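Local coordinates for protein isomerase/lactonizing enzyme (Agrobacterium tumefaciens, PDB 1RVK) that is of unknown function but, as a magnesium-binding member of the enolase superfamily, probably abstracts a proton next to a carboxylate in its substrate, at residues P54-P59 and T97-A102; K184-A189 and H209-T214. One frame throughout, in Å; residues are numbered along the deposited sequence.

Contact 1 of 2, residues P54-P59 and T97-A102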
loop_
_atom_site.group_PDB
_atom_site.type_symbol
_atom_site.label_atom_id
_atom_site.label_comp_id
_atom_site.label_asym_id
_atom_site.label_seq_id
_atom_site.Cartn_x
_atom_site.Cartn_y
_atom_site.Cartn_z
ATOM N N PRO A 54 10.394 -2.420 12.566
ATOM C CA PRO A 54 10.983 -2.048 13.858
ATOM C C PRO A 54 11.454 -0.599 14.009
ATOM O O PRO A 54 11.134 0.054 15.000
ATOM C CB PRO A 54 12.132 -3.044 14.008
ATOM C CG PRO A 54 11.586 -4.270 13.336
ATOM C CD PRO A 54 10.961 -3.692 12.082
ATOM N N GLU A 55 12.211 -0.097 13.034
ATOM C CA GLU A 55 12.738 1.267 13.104
ATOM C C GLU A 55 11.674 2.356 13.207
ATOM O O GLU A 55 11.914 3.421 13.774
ATOM C CB GLU A 55 13.632 1.553 11.890
ATOM C CG GLU A 55 14.953 0.796 11.893
ATOM C CD GLU A 55 15.855 1.196 13.047
ATOM O OE1 GLU A 55 16.421 0.292 13.700
ATOM O OE2 GLU A 55 16.008 2.411 13.298
ATOM N N ILE A 56 10.498 2.082 12.661
ATOM C CA ILE A 56 9.404 3.046 12.667
ATOM C C ILE A 56 8.782 3.251 14.047
ATOM O O ILE A 56 8.231 4.315 14.336
ATOM C CB ILE A 56 8.336 2.612 11.637
ATOM C CG1 ILE A 56 8.946 2.696 10.235
ATOM C CG2 ILE A 56 7.092 3.488 11.740
ATOM C CD1 ILE A 56 8.155 1.969 9.158
ATOM N N VAL A 57 8.885 2.240 14.904
ATOM C CA VAL A 57 8.340 2.318 16.256
ATOM C C VAL A 57 9.417 2.003 17.290
ATOM O O VAL A 57 9.137 1.414 18.337
ATOM C CB VAL A 57 7.165 1.335 16.449
ATOM C CG1 VAL A 57 5.972 1.775 15.612
ATOM C CG2 VAL A 57 7.597 -0.072 16.063
ATOM N N ARG A 58 10.653 2.396 16.994
ATOM C CA ARG A 58 11.756 2.151 17.917
ATOM C C ARG A 58 11.574 3.019 19.166
ATOM O O ARG A 58 10.809 3.986 19.160
ATOM C CB ARG A 58 13.103 2.433 17.230
ATOM C CG ARG A 58 13.339 3.880 16.795
ATOM C CD ARG A 58 14.665 3.988 16.047
ATOM N NE ARG A 58 15.086 5.369 15.822
ATOM C CZ ARG A 58 14.537 6.193 14.934
ATOM N NH1 ARG A 58 13.534 5.786 14.168
ATOM N NH2 ARG A 58 14.999 7.433 14.809
ATOM N N PRO A 59 12.264 2.674 20.261
ATOM C CA PRO A 59 12.158 3.431 21.512
ATOM C C PRO A 59 12.238 4.951 21.397
ATOM O O PRO A 59 11.445 5.662 22.016
ATOM C CB PRO A 59 13.283 2.848 22.355
ATOM C CG PRO A 59 13.267 1.401 21.934
ATOM C CD PRO A 59 13.168 1.520 20.425
ATOM N N THR A 97 8.010 10.315 11.476
ATOM C CA THR A 97 7.568 10.166 10.092
ATOM C C THR A 97 6.099 9.833 9.876
ATOM O O THR A 97 5.387 9.466 10.813
ATOM C CB THR A 97 8.385 9.073 9.413
ATOM O OG1 THR A 97 8.053 7.807 10.002
ATOM C CG2 THR A 97 9.876 9.338 9.607
ATOM N N ASP A 98 5.650 9.965 8.627
ATOM C CA ASP A 98 4.265 9.639 8.297
ATOM C C ASP A 98 4.045 8.160 8.590
ATOM O O ASP A 98 2.935 7.742 8.927
ATOM C CB ASP A 98 3.959 9.908 6.816
ATOM C CG ASP A 98 4.002 11.382 6.460
ATOM O OD1 ASP A 98 3.880 12.228 7.374
ATOM O OD2 ASP A 98 4.139 11.695 5.256
ATOM N N ARG A 99 5.105 7.367 8.454
ATOM C CA ARG A 99 5.014 5.940 8.730
ATOM C C ARG A 99 4.675 5.702 10.201
ATOM O O ARG A 99 3.894 4.810 10.523
ATOM C CB ARG A 99 6.326 5.227 8.374
ATOM C CG ARG A 99 6.535 5.009 6.878
ATOM C CD ARG A 99 5.410 4.171 6.276
ATOM N NE ARG A 99 5.444 2.774 6.705
ATOM C CZ ARG A 99 6.292 1.862 6.238
ATOM N NH1 ARG A 99 6.247 0.616 6.691
ATOM N NH2 ARG A 99 7.180 2.189 5.310
ATOM N N THR A 100 5.262 6.492 11.097
ATOM C CA THR A 100 4.962 6.330 12.522
ATOM C C THR A 100 3.514 6.754 12.781
ATOM O O THR A 100 2.791 6.108 13.538
ATOM C CB THR A 100 5.908 7.176 13.407
ATOM O OG1 THR A 100 7.249 6.697 13.264
ATOM C CG2 THR A 100 5.507 7.074 14.873
ATOM N N LEU A 101 3.091 7.845 12.149
ATOM C CA LEU A 101 1.722 8.317 12.307
ATOM C C LEU A 101 0.732 7.246 11.847
ATOM O O LEU A 101 -0.306 7.034 12.474
ATOM C CB LEU A 101 1.503 9.589 11.478
ATOM C CG LEU A 101 1.862 10.962 12.059
ATOM C CD1 LEU A 101 0.778 11.371 13.026
ATOM C CD2 LEU A 101 3.226 10.937 12.730
ATOM N N ALA A 102 1.058 6.571 10.749
ATOM C CA ALA A 102 0.182 5.544 10.195
ATOM C C ALA A 102 -0.054 4.365 11.130
ATOM O O ALA A 102 -1.193 3.924 11.300
ATOM C CB ALA A 102 0.741 5.040 8.866
#
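Ile56 and Thr100 meet in the N-terminal capping domain of the enolase-superfamily fold, where the loop after the three-stranded antiparallel sheet runs up against the first turn of helix 98-116. Their CA atoms lie 5.5 Å apart, and one polar bond joins the two segments: Thr100 OG1 donates to Ile56 O at 2.8 Å. The hydroxyl lies in the carbonyl plane on a lone pair, with a C=O...OG1 angle of 144°. Thr100 keeps OG1 beside its own backbone N (chi1 -65°), which turns the hydroxyl to the loop, while its side chain also packs on Val61 and Val66 of helix 59-70.

The backbone N of Thr100 is held from within its own segment, by Thr97 OG1 at 3.3 Å, the N-cap bond that opens the helix. Ile56 presses against this same turn with both branches. The Ile56 and Thr100 side chains slide past each other in opposite directions, which leaves Ile56 CG2 3.6 Å from Thr100 OG1, and CG1 carries CD1 across to Arg99. The arginine side chain is bent at its second and third torsions, which curls it back around the isoleucine tip, so that CD1 touches the aliphatic root as well as the guanidinium; Arg99 CB is 3.8 Å from Ile56 CD1.

On the loop side, Arg58 reaches back over its own turn and donates NH1 to Glu55 O at 2.9 Å, the oxygen lying practically in the guanidinium plane. This pins the Arg58 side chain to the turn just ahead of helix 59-70.

Against the flat group of Arg99 the methyl sits over one face, displaced toward the rim, with Ile56 CD1 3.4 Å from Arg99 NH1.

Contact 2 of 2, residues K184-A189 and H209-T214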
loop_
_atom_site.group_PDB
_atom_site.type_symbol
_atom_site.label_atom_id
_atom_site.label_comp_id
_atom_site.label_asym_id
_atom_site.label_seq_id
_atom_site.Cartn_x
_atom_site.Cartn_y
_atom_site.Cartn_z
ATOM N N LYS A 184 12.511 0.545 -23.486
ATOM C CA LYS A 184 12.166 -0.462 -24.479
ATOM C C LYS A 184 11.824 -1.803 -23.840
ATOM O O LYS A 184 10.895 -2.475 -24.280
ATOM C CB LYS A 184 13.300 -0.630 -25.492
ATOM C CG LYS A 184 13.432 0.556 -26.430
ATOM C CD LYS A 184 14.528 0.340 -27.457
ATOM C CE LYS A 184 14.585 1.501 -28.440
ATOM N NZ LYS A 184 14.837 2.799 -27.752
HETATM N N MSE A 185 12.570 -2.191 -22.810
HETATM C CA MSE A 185 12.307 -3.456 -22.127
HETATM C C MSE A 185 10.965 -3.390 -21.414
HETATM O O MSE A 185 10.178 -4.334 -21.468
HETATM C CB MSE A 185 13.413 -3.768 -21.112
HETATM C CG MSE A 185 14.708 -4.271 -21.726
HETATM SE SE MSE A 185 14.481 -5.979 -22.623
HETATM C CE MSE A 185 14.526 -7.131 -21.086
ATOM N N ASP A 186 10.705 -2.271 -20.742
ATOM C CA ASP A 186 9.443 -2.090 -20.033
ATOM C C ASP A 186 8.269 -2.250 -20.996
ATOM O O ASP A 186 7.278 -2.914 -20.681
ATOM C CB ASP A 186 9.392 -0.698 -19.392
ATOM C CG ASP A 186 10.380 -0.540 -18.252
ATOM O OD1 ASP A 186 10.492 0.585 -17.712
ATOM O OD2 ASP A 186 11.041 -1.536 -17.886
ATOM N N LEU A 187 8.380 -1.642 -22.173
ATOM C CA LEU A 187 7.313 -1.730 -23.162
ATOM C C LEU A 187 7.150 -3.150 -23.693
ATOM O O LEU A 187 6.035 -3.569 -23.995
ATOM C CB LEU A 187 7.568 -0.762 -24.320
ATOM C CG LEU A 187 7.283 0.711 -24.012
ATOM C CD1 LEU A 187 7.730 1.588 -25.172
ATOM C CD2 LEU A 187 5.799 0.886 -23.744
ATOM N N LYS A 188 8.252 -3.887 -23.812
ATOM C CA LYS A 188 8.171 -5.268 -24.290
ATOM C C LYS A 188 7.408 -6.117 -23.283
ATOM O O LYS A 188 6.647 -7.008 -23.658
ATOM C CB LYS A 188 9.559 -5.877 -24.491
ATOM C CG LYS A 188 10.317 -5.376 -25.710
ATOM C CD LYS A 188 11.495 -6.297 -26.003
ATOM C CE LYS A 188 12.521 -5.645 -26.914
ATOM N NZ LYS A 188 13.278 -4.569 -26.206
ATOM N N ALA A 189 7.627 -5.850 -22.000
ATOM C CA ALA A 189 6.935 -6.593 -20.952
ATOM C C ALA A 189 5.445 -6.298 -21.039
ATOM O O ALA A 189 4.616 -7.204 -20.974
ATOM C CB ALA A 189 7.467 -6.194 -19.584
ATOM N N HIS A 209 10.509 4.676 -11.015
ATOM C CA HIS A 209 9.975 5.918 -10.448
ATOM C C HIS A 209 10.724 7.226 -10.678
ATOM O O HIS A 209 10.319 8.258 -10.137
ATOM C CB HIS A 209 9.801 5.757 -8.935
ATOM C CG HIS A 209 9.246 4.433 -8.518
ATOM N ND1 HIS A 209 7.993 3.997 -8.888
ATOM C CD2 HIS A 209 9.763 3.464 -7.725
ATOM C CE1 HIS A 209 7.760 2.816 -8.341
ATOM N NE2 HIS A 209 8.819 2.471 -7.630
ATOM N N TRP A 210 11.795 7.209 -11.465
ATOM C CA TRP A 210 12.566 8.429 -11.677
ATOM C C TRP A 210 12.980 8.693 -13.125
ATOM O O TRP A 210 14.034 9.290 -13.370
ATOM C CB TRP A 210 13.825 8.397 -10.802
ATOM C CG TRP A 210 13.576 8.141 -9.339
ATOM C CD1 TRP A 210 13.411 9.076 -8.358
ATOM C CD2 TRP A 210 13.506 6.864 -8.693
ATOM N NE1 TRP A 210 13.252 8.459 -7.135
ATOM C CE2 TRP A 210 13.306 7.101 -7.314
ATOM C CE3 TRP A 210 13.595 5.540 -9.146
ATOM C CZ2 TRP A 210 13.194 6.063 -6.383
ATOM C CZ3 TRP A 210 13.482 4.506 -8.220
ATOM C CH2 TRP A 210 13.284 4.776 -6.853
ATOM N N TYR A 211 12.170 8.254 -14.084
ATOM C CA TYR A 211 12.486 8.495 -15.495
ATOM C C TYR A 211 12.438 9.987 -15.792
ATOM O O TYR A 211 11.677 10.729 -15.173
ATOM C CB TYR A 211 11.464 7.817 -16.413
ATOM C CG TYR A 211 11.760 6.383 -16.791
ATOM C CD1 TYR A 211 10.790 5.396 -16.630
ATOM C CD2 TYR A 211 12.984 6.023 -17.359
ATOM C CE1 TYR A 211 11.026 4.081 -17.026
ATOM C CE2 TYR A 211 13.233 4.708 -17.759
ATOM C CZ TYR A 211 12.244 3.745 -17.589
ATOM O OH TYR A 211 12.463 2.451 -17.990
ATOM N N SER A 212 13.252 10.418 -16.750
ATOM C CA SER A 212 13.263 11.813 -17.172
ATOM C C SER A 212 11.938 12.066 -17.895
ATOM O O SER A 212 11.212 11.126 -18.206
ATOM C CB SER A 212 14.409 12.047 -18.149
ATOM O OG SER A 212 14.234 11.238 -19.304
ATOM N N ARG A 213 11.621 13.329 -18.165
ATOM C CA ARG A 213 10.387 13.640 -18.873
ATOM C C ARG A 213 10.387 12.961 -20.244
ATOM O O ARG A 213 9.393 12.360 -20.639
ATOM C CB ARG A 213 10.221 15.152 -19.066
ATOM C CG ARG A 213 9.874 15.935 -17.804
ATOM C CD ARG A 213 9.487 17.361 -18.163
ATOM N NE ARG A 213 9.235 18.201 -16.995
ATOM C CZ ARG A 213 8.696 19.413 -17.061
ATOM N NH1 ARG A 213 8.352 19.917 -18.238
ATOM N NH2 ARG A 213 8.510 20.127 -15.956
ATOM N N THR A 214 11.506 13.048 -20.962
ATOM C CA THR A 214 11.590 12.447 -22.292
ATOM C C THR A 214 11.380 10.933 -22.283
ATOM O O THR A 214 10.705 10.399 -23.163
ATOM C CB THR A 214 12.941 12.771 -22.990
ATOM O OG1 THR A 214 14.033 12.417 -22.134
ATOM C CG2 THR A 214 13.017 14.254 -23.330
#
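Asp186 and Tyr211 have the closest CA atoms of the two segments, yet these are 11.9 Å apart, so the backbones never approach and the gap is bridged by an aspartate and the full length of a tyrosine. Residues 184-189 are regular turns of helix 183-197; residues 209-214 are a loop that follows strand 202-206 and enters helix 213-224, with Ser212 at the N-cap. Both belong to the barrel domain, on neighbouring beta-alpha units.

The side chains come from opposite directions. Asp186 holds CG anti to its carbonyl carbon (chi1 -68°), which sends the carboxylate off the helix toward the phenol. Tyr211 OH donates to Asp186 OD1 at 2.7 Å, with OD1 at the ring edge, near its plane. Relative to the carboxylate the approach is different: the hydroxyl comes from above, 49° out of the plane, and the carboxylate and ring planes are 67° apart. Leu219 of helix 213-224 packs on Asp186, while Phe208 meets the tyrosine ring edge-to-face.

Both residues are buried, so a carboxylate oxygen well inside the protein accepts a hydrogen bond from a phenol. That bond would offset part of the cost of burying the carboxylate if it is charged, and it ties the loop entering helix 213-224 to the preceding helix.

How the contacts relate
The two contacts follow one another along the chain and belong to different domains: contact 1 to the N-terminal capping domain, contact 2 to the barrel. Their centres are 33 Å apart and their nearest atoms about 13 Å, so they do not touch. The magnesium ion, bound by Asp206, Glu232 and Glu258, gives them a common reference, since the side chains of Arg99 and Tyr211 each lie about 13 Å from it. Neither contact supplies a metal ligand. Contact 2 is the nearer in sequence to a metal ligand, its loop following the strand that ends at Asp206. Contact 1 borders the barrel through Arg99 on Asn284 and the Asp98-Lys263 salt bridge.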